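Local coordinates for aminopeptidase (Trypanosoma brucei brucei, PDB 4EFD), which probably removes N-terminal amino acids from peptides, as a metal-dependent aminopeptidase of the M17 (cytosol aminopeptidase) family assembled from six chains, at residues 365-370 / 460-465; 420-425 / 489-494. One frame throughout, in Å; residues are numbered along the deposited sequence.

Contact 1: residues 365-370 / 460-465; sequences TVEVIN and DMTNLM
V366 pairs with M461, and E367 with T462, as two short parallel strands. Three backbone bonds join them. E367 N donates to M461 O at 2.8 Å, nearly straight and in the carbonyl plane. M461 N gives a longer, more bent bond to T365 O, and N463 N a weak one to E367 O.

Side chains bond the backbone at both ends. T365 N meets D460 OD2 at 3.0 Å on the anti side of the carboxylate, while D460 N donates to T365 OG1. T365 OG1 and D460 OD1 also bond A168 and D170 of the second subunit. At the other end the N463 amide bonds the backbone just after V368, the centre of an inverse gamma turn. With CG between the backbone N and the carbonyl carbon (chi1 71°), N463 turns its amide toward the backbone of 368-370. ND2 donates to N370 O at 2.8 Å, in its own amide plane. OD1 takes a weak bond from I369 N at 3.0 Å.

Apolar contacts flank the backbone. V366 CG2 touches M461 CG at 3.9 Å, and CG1 lies on N463 CB. On the face of E367 and T462, I369 CD1 reaches T462 CB at 3.8 Å.

Strand 365-368 lies between 356-359 and 461-462. F479 of helix 472-481 packs on V366 and M461, and I377 of helix 375-388 on V368 and N463.

Contact 2: residues 420-425 / 489-494; sequences VNEEGA and TGAHIH
N421 holds CG between its backbone N and carbonyl carbon (chi1 59°), which lays its amide along the backbone of 490-492. OD1 accepts from H492 N at 2.9 Å, with the donor 39° above the carbonyl plane. ND2 donates to G490 O at 3.2 Å, nearly straight and in the plane of both groups. These two bonds fix the rotation of the amide. The backbone adds a weak bond from N421 N to H492 O.

V420 and I493 form an antiparallel non-hydrogen-bonded pair. Their side chains run side by side, with V420 CG2 4.0 Å from I493 CG1. V420 CA also makes a CA-H...O contact with H492 O at 3.2 Å.

A425, in the first turn of helix 423-436, sets its CB 3.6 Å from A491 CB and 4.0 Å from I493 CD1. E422, at the N-cap position, lays its extended chain over A491, with OE1 3.4 Å from A491 CB.

R114 of the third subunit bonds V420 O. On the other side of strand 491-496, I493 has backbone bonds to V397 and D399. The arrangement is the antiparallel pairing of two inner strands in the mixed sheet of the M17 catalytic domain, where strand 416-420 ends and the chain turns into helix 423-436.

In the fold
Along the chain the segments alternate: 365-370, 420-425, 460-465, then 489-494. All four belong to the catalytic domain of the cytosol aminopeptidase family. The contacts do not touch. Their centres are 24 Å apart, and their nearest atoms about 11 Å. Contact 2 belongs to the eight-stranded mixed sheet. Contact 1 belongs to a separate three-stranded sheet farther from the centre of the chain. Helix 472-481 links them: F479 packs on contact 1, while I480 packs on H492 and H494 of contact 2. Each contact also meets a different neighbour, the second subunit at contact 1 and the third at contact 2. Both therefore take part in the six-chain assembly.

Contact 1: residues 365-370 / 460-465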
loop_
_atom_site.group_PDB
_atom_site.type_symbol
_atom_site.label_atom_id
_atom_site.label_comp_id
_atom_site.label_asym_id
_atom_site.label_seq_id
_atom_site.Cartn_x
_atom_site.Cartn_y
_atom_site.Cartn_z
ATOM N N THR A 365 -24.363 -6.018 23.719
ATOM C CA THR A 365 -23.659 -6.850 22.748
ATOM C C THR A 365 -22.709 -6.024 21.885
ATOM O O THR A 365 -22.996 -4.873 21.556
ATOM C CB THR A 365 -24.648 -7.609 21.846
ATOM O OG1 THR A 365 -25.628 -6.697 21.329
ATOM C CG2 THR A 365 -25.345 -8.710 22.636
ATOM N N VAL A 366 -21.576 -6.623 21.528
ATOM C CA VAL A 366 -20.553 -5.960 20.719
ATOM C C VAL A 366 -20.221 -6.789 19.484
ATOM O O VAL A 366 -19.835 -7.951 19.599
ATOM C CB VAL A 366 -19.257 -5.740 21.523
ATOM C CG1 VAL A 366 -18.144 -5.222 20.618
ATOM C CG2 VAL A 366 -19.506 -4.782 22.675
ATOM N N GLU A 367 -20.379 -6.188 18.307
ATOM C CA GLU A 367 -19.952 -6.808 17.057
ATOM C C GLU A 367 -18.474 -6.500 16.841
ATOM O O GLU A 367 -18.084 -5.335 16.763
ATOM C CB GLU A 367 -20.772 -6.282 15.876
ATOM C CG GLU A 367 -20.476 -6.986 14.546
ATOM C CD GLU A 367 -21.162 -6.341 13.348
ATOM O OE1 GLU A 367 -21.660 -5.199 13.466
ATOM O OE2 GLU A 367 -21.195 -6.984 12.275
ATOM N N VAL A 368 -17.656 -7.544 16.747
ATOM C CA VAL A 368 -16.224 -7.376 16.520
ATOM C C VAL A 368 -15.950 -7.266 15.021
ATOM O O VAL A 368 -15.739 -8.270 14.343
ATOM C CB VAL A 368 -15.412 -8.539 17.130
ATOM C CG1 VAL A 368 -13.920 -8.319 16.916
ATOM C CG2 VAL A 368 -15.724 -8.680 18.613
ATOM N N ILE A 369 -15.972 -6.039 14.509
ATOM C CA ILE A 369 -15.686 -5.789 13.092
ATOM C C ILE A 369 -14.180 -5.742 12.812
ATOM O O ILE A 369 -13.756 -5.914 11.670
ATOM C CB ILE A 369 -16.365 -4.490 12.571
ATOM C CG1 ILE A 369 -15.756 -3.238 13.215
ATOM C CG2 ILE A 369 -17.870 -4.544 12.812
ATOM C CD1 ILE A 369 -16.481 -1.959 12.851
ATOM N N ASN A 370 -13.383 -5.503 13.853
ATOM C CA ASN A 370 -11.925 -5.501 13.736
ATOM C C ASN A 370 -11.280 -6.166 14.955
ATOM O O ASN A 370 -11.356 -5.647 16.071
ATOM C CB ASN A 370 -11.413 -4.067 13.569
ATOM C CG ASN A 370 -9.987 -4.008 13.045
ATOM O OD1 ASN A 370 -9.179 -4.905 13.293
ATOM N ND2 ASN A 370 -9.672 -2.944 12.314
ATOM N N ASP A 460 -25.654 -4.245 19.662
ATOM C CA ASP A 460 -25.886 -2.923 20.246
ATOM C C ASP A 460 -24.826 -1.924 19.791
ATOM O O ASP A 460 -25.097 -0.728 19.699
ATOM C CB ASP A 460 -25.904 -2.993 21.777
ATOM C CG ASP A 460 -27.112 -3.735 22.317
ATOM O OD1 ASP A 460 -28.242 -3.450 21.865
ATOM O OD2 ASP A 460 -26.933 -4.595 23.204
ATOM N N MET A 461 -23.621 -2.418 19.518
ATOM C CA MET A 461 -22.540 -1.578 19.011
ATOM C C MET A 461 -21.464 -2.412 18.319
ATOM O O MET A 461 -21.418 -3.635 18.473
ATOM C CB MET A 461 -21.911 -0.781 20.156
ATOM C CG MET A 461 -21.102 -1.626 21.137
ATOM S SD MET A 461 -20.747 -0.759 22.671
ATOM C CE MET A 461 -22.316 -0.939 23.520
ATOM N N THR A 462 -20.612 -1.742 17.548
ATOM C CA THR A 462 -19.383 -2.345 17.042
ATOM C C THR A 462 -18.265 -2.021 18.028
ATOM O O THR A 462 -18.466 -1.245 18.962
ATOM C CB THR A 462 -18.994 -1.800 15.650
ATOM O OG1 THR A 462 -18.615 -0.421 15.755
ATOM C CG2 THR A 462 -20.151 -1.944 14.668
ATOM N N ASN A 463 -17.090 -2.607 17.815
ATOM C CA ASN A 463 -15.925 -2.321 18.656
ATOM C C ASN A 463 -14.991 -1.259 18.066
ATOM O O ASN A 463 -14.013 -0.883 18.703
ATOM C CB ASN A 463 -15.136 -3.603 18.944
ATOM C CG ASN A 463 -14.400 -4.124 17.725
ATOM O OD1 ASN A 463 -14.935 -4.122 16.615
ATOM N ND2 ASN A 463 -13.168 -4.577 17.924
ATOM N N LEU A 464 -15.277 -0.784 16.856
ATOM C CA LEU A 464 -14.427 0.219 16.210
ATOM C C LEU A 464 -15.248 1.226 15.414
ATOM O O LEU A 464 -16.261 0.880 14.806
ATOM C CB LEU A 464 -13.396 -0.455 15.299
ATOM C CG LEU A 464 -12.370 0.459 14.616
ATOM C CD1 LEU A 464 -11.571 1.269 15.634
ATOM C CD2 LEU A 464 -11.442 -0.358 13.737
ATOM N N MET A 465 -14.792 2.474 15.426
ATOM C CA MET A 465 -15.470 3.564 14.731
ATOM C C MET A 465 -15.451 3.345 13.218
ATOM O O MET A 465 -14.452 2.879 12.665
ATOM C CB MET A 465 -14.822 4.909 15.088
ATOM C CG MET A 465 -13.389 5.073 14.601
ATOM S SD MET A 465 -12.477 6.338 15.504
ATOM C CE MET A 465 -13.448 7.802 15.151
#

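Contact 2: residues 420-425 / 489-494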
loop_
_atom_site.group_PDB
_atom_site.type_symbol
_atom_site.label_atom_id
_atom_site.label_comp_id
_atom_site.label_asym_id
_atom_site.label_seq_id
_atom_site.Cartn_x
_atom_site.Cartn_y
_atom_site.Cartn_z
ATOM N N VAL A 420 -13.062 12.551 29.560
ATOM C CA VAL A 420 -13.746 12.549 30.852
ATOM C C VAL A 420 -15.071 13.307 30.801
ATOM O O VAL A 420 -15.165 14.376 30.197
ATOM C CB VAL A 420 -12.822 13.127 31.962
ATOM C CG1 VAL A 420 -12.071 14.341 31.450
ATOM C CG2 VAL A 420 -13.614 13.471 33.218
ATOM N N ASN A 421 -16.092 12.738 31.443
ATOM C CA ASN A 421 -17.442 13.305 31.425
ATOM C C ASN A 421 -17.596 14.581 32.253
ATOM O O ASN A 421 -18.343 15.480 31.865
ATOM C CB ASN A 421 -18.488 12.259 31.856
ATOM C CG ASN A 421 -18.236 11.700 33.252
ATOM O OD1 ASN A 421 -17.198 11.956 33.863
ATOM N ND2 ASN A 421 -19.187 10.921 33.755
ATOM N N GLU A 422 -16.893 14.662 33.379
ATOM C CA GLU A 422 -16.989 15.822 34.265
ATOM C C GLU A 422 -15.783 16.750 34.137
ATOM O O GLU A 422 -14.643 16.326 34.316
ATOM C CB GLU A 422 -17.147 15.368 35.716
ATOM C CG GLU A 422 -18.440 14.608 35.971
ATOM C CD GLU A 422 -18.646 14.247 37.432
ATOM O OE1 GLU A 422 -17.834 14.672 38.284
ATOM O OE2 GLU A 422 -19.630 13.536 37.727
ATOM N N GLU A 423 -16.052 18.015 33.817
ATOM C CA GLU A 423 -15.025 19.058 33.745
ATOM C C GLU A 423 -14.180 19.134 35.020
ATOM O O GLU A 423 -12.966 19.327 34.951
ATOM C CB GLU A 423 -15.678 20.421 33.472
ATOM C CG GLU A 423 -14.746 21.474 32.866
ATOM C CD GLU A 423 -13.762 22.064 33.867
ATOM O OE1 GLU A 423 -14.168 22.357 35.014
ATOM O OE2 GLU A 423 -12.579 22.239 33.499
ATOM N N GLY A 424 -14.827 18.988 36.175
ATOM C CA GLY A 424 -14.143 19.062 37.467
ATOM C C GLY A 424 -13.058 18.014 37.618
ATOM O O GLY A 424 -11.920 18.332 37.973
ATOM N N ALA A 425 -13.416 16.762 37.342
ATOM C CA ALA A 425 -12.464 15.654 37.382
ATOM C C ALA A 425 -11.352 15.833 36.348
ATOM O O ALA A 425 -10.200 15.494 36.610
ATOM C CB ALA A 425 -13.184 14.330 37.163
ATOM N N THR A 489 -22.827 6.763 38.912
ATOM C CA THR A 489 -23.224 8.100 38.457
ATOM C C THR A 489 -22.116 9.137 38.680
ATOM O O THR A 489 -22.387 10.341 38.713
ATOM C CB THR A 489 -24.503 8.578 39.187
ATOM O OG1 THR A 489 -24.229 8.737 40.584
ATOM C CG2 THR A 489 -25.644 7.581 39.007
ATOM N N GLY A 490 -20.873 8.674 38.810
ATOM C CA GLY A 490 -19.742 9.547 39.133
ATOM C C GLY A 490 -18.920 9.971 37.927
ATOM O O GLY A 490 -19.378 9.888 36.787
ATOM N N ALA A 491 -17.696 10.424 38.191
ATOM C CA ALA A 491 -16.791 10.899 37.146
ATOM C C ALA A 491 -16.002 9.747 36.523
ATOM O O ALA A 491 -15.357 8.974 37.229
ATOM C CB ALA A 491 -15.836 11.940 37.713
ATOM N N HIS A 492 -16.066 9.637 35.198
ATOM C CA HIS A 492 -15.282 8.657 34.451
ATOM C C HIS A 492 -14.098 9.360 33.800
ATOM O O HIS A 492 -14.282 10.332 33.074
ATOM C CB HIS A 492 -16.142 7.988 33.379
ATOM C CG HIS A 492 -15.388 7.019 32.520
ATOM N ND1 HIS A 492 -15.189 5.703 32.881
ATOM C CD2 HIS A 492 -14.780 7.175 31.320
ATOM C CE1 HIS A 492 -14.495 5.090 31.939
ATOM N NE2 HIS A 492 -14.233 5.961 30.980
ATOM N N ILE A 493 -12.891 8.866 34.067
ATOM C CA ILE A 493 -11.668 9.407 33.473
ATOM C C ILE A 493 -10.980 8.329 32.637
ATOM O O ILE A 493 -10.448 7.363 33.181
ATOM C CB ILE A 493 -10.681 9.894 34.555
ATOM C CG1 ILE A 493 -11.314 10.994 35.411
ATOM C CG2 ILE A 493 -9.394 10.400 33.915
ATOM C CD1 ILE A 493 -10.412 11.490 36.530
ATOM N N HIS A 494 -11.003 8.495 31.316
ATOM C CA HIS A 494 -10.304 7.583 30.412
ATOM C C HIS A 494 -8.971 8.195 29.999
ATOM O O HIS A 494 -8.939 9.275 29.407
ATOM C CB HIS A 494 -11.155 7.284 29.174
ATOM C CG HIS A 494 -10.398 6.614 28.069
ATOM N ND1 HIS A 494 -10.084 5.273 28.090
ATOM C CD2 HIS A 494 -9.885 7.102 26.915
ATOM C CE1 HIS A 494 -9.414 4.962 26.996
ATOM N NE2 HIS A 494 -9.281 6.054 26.265
#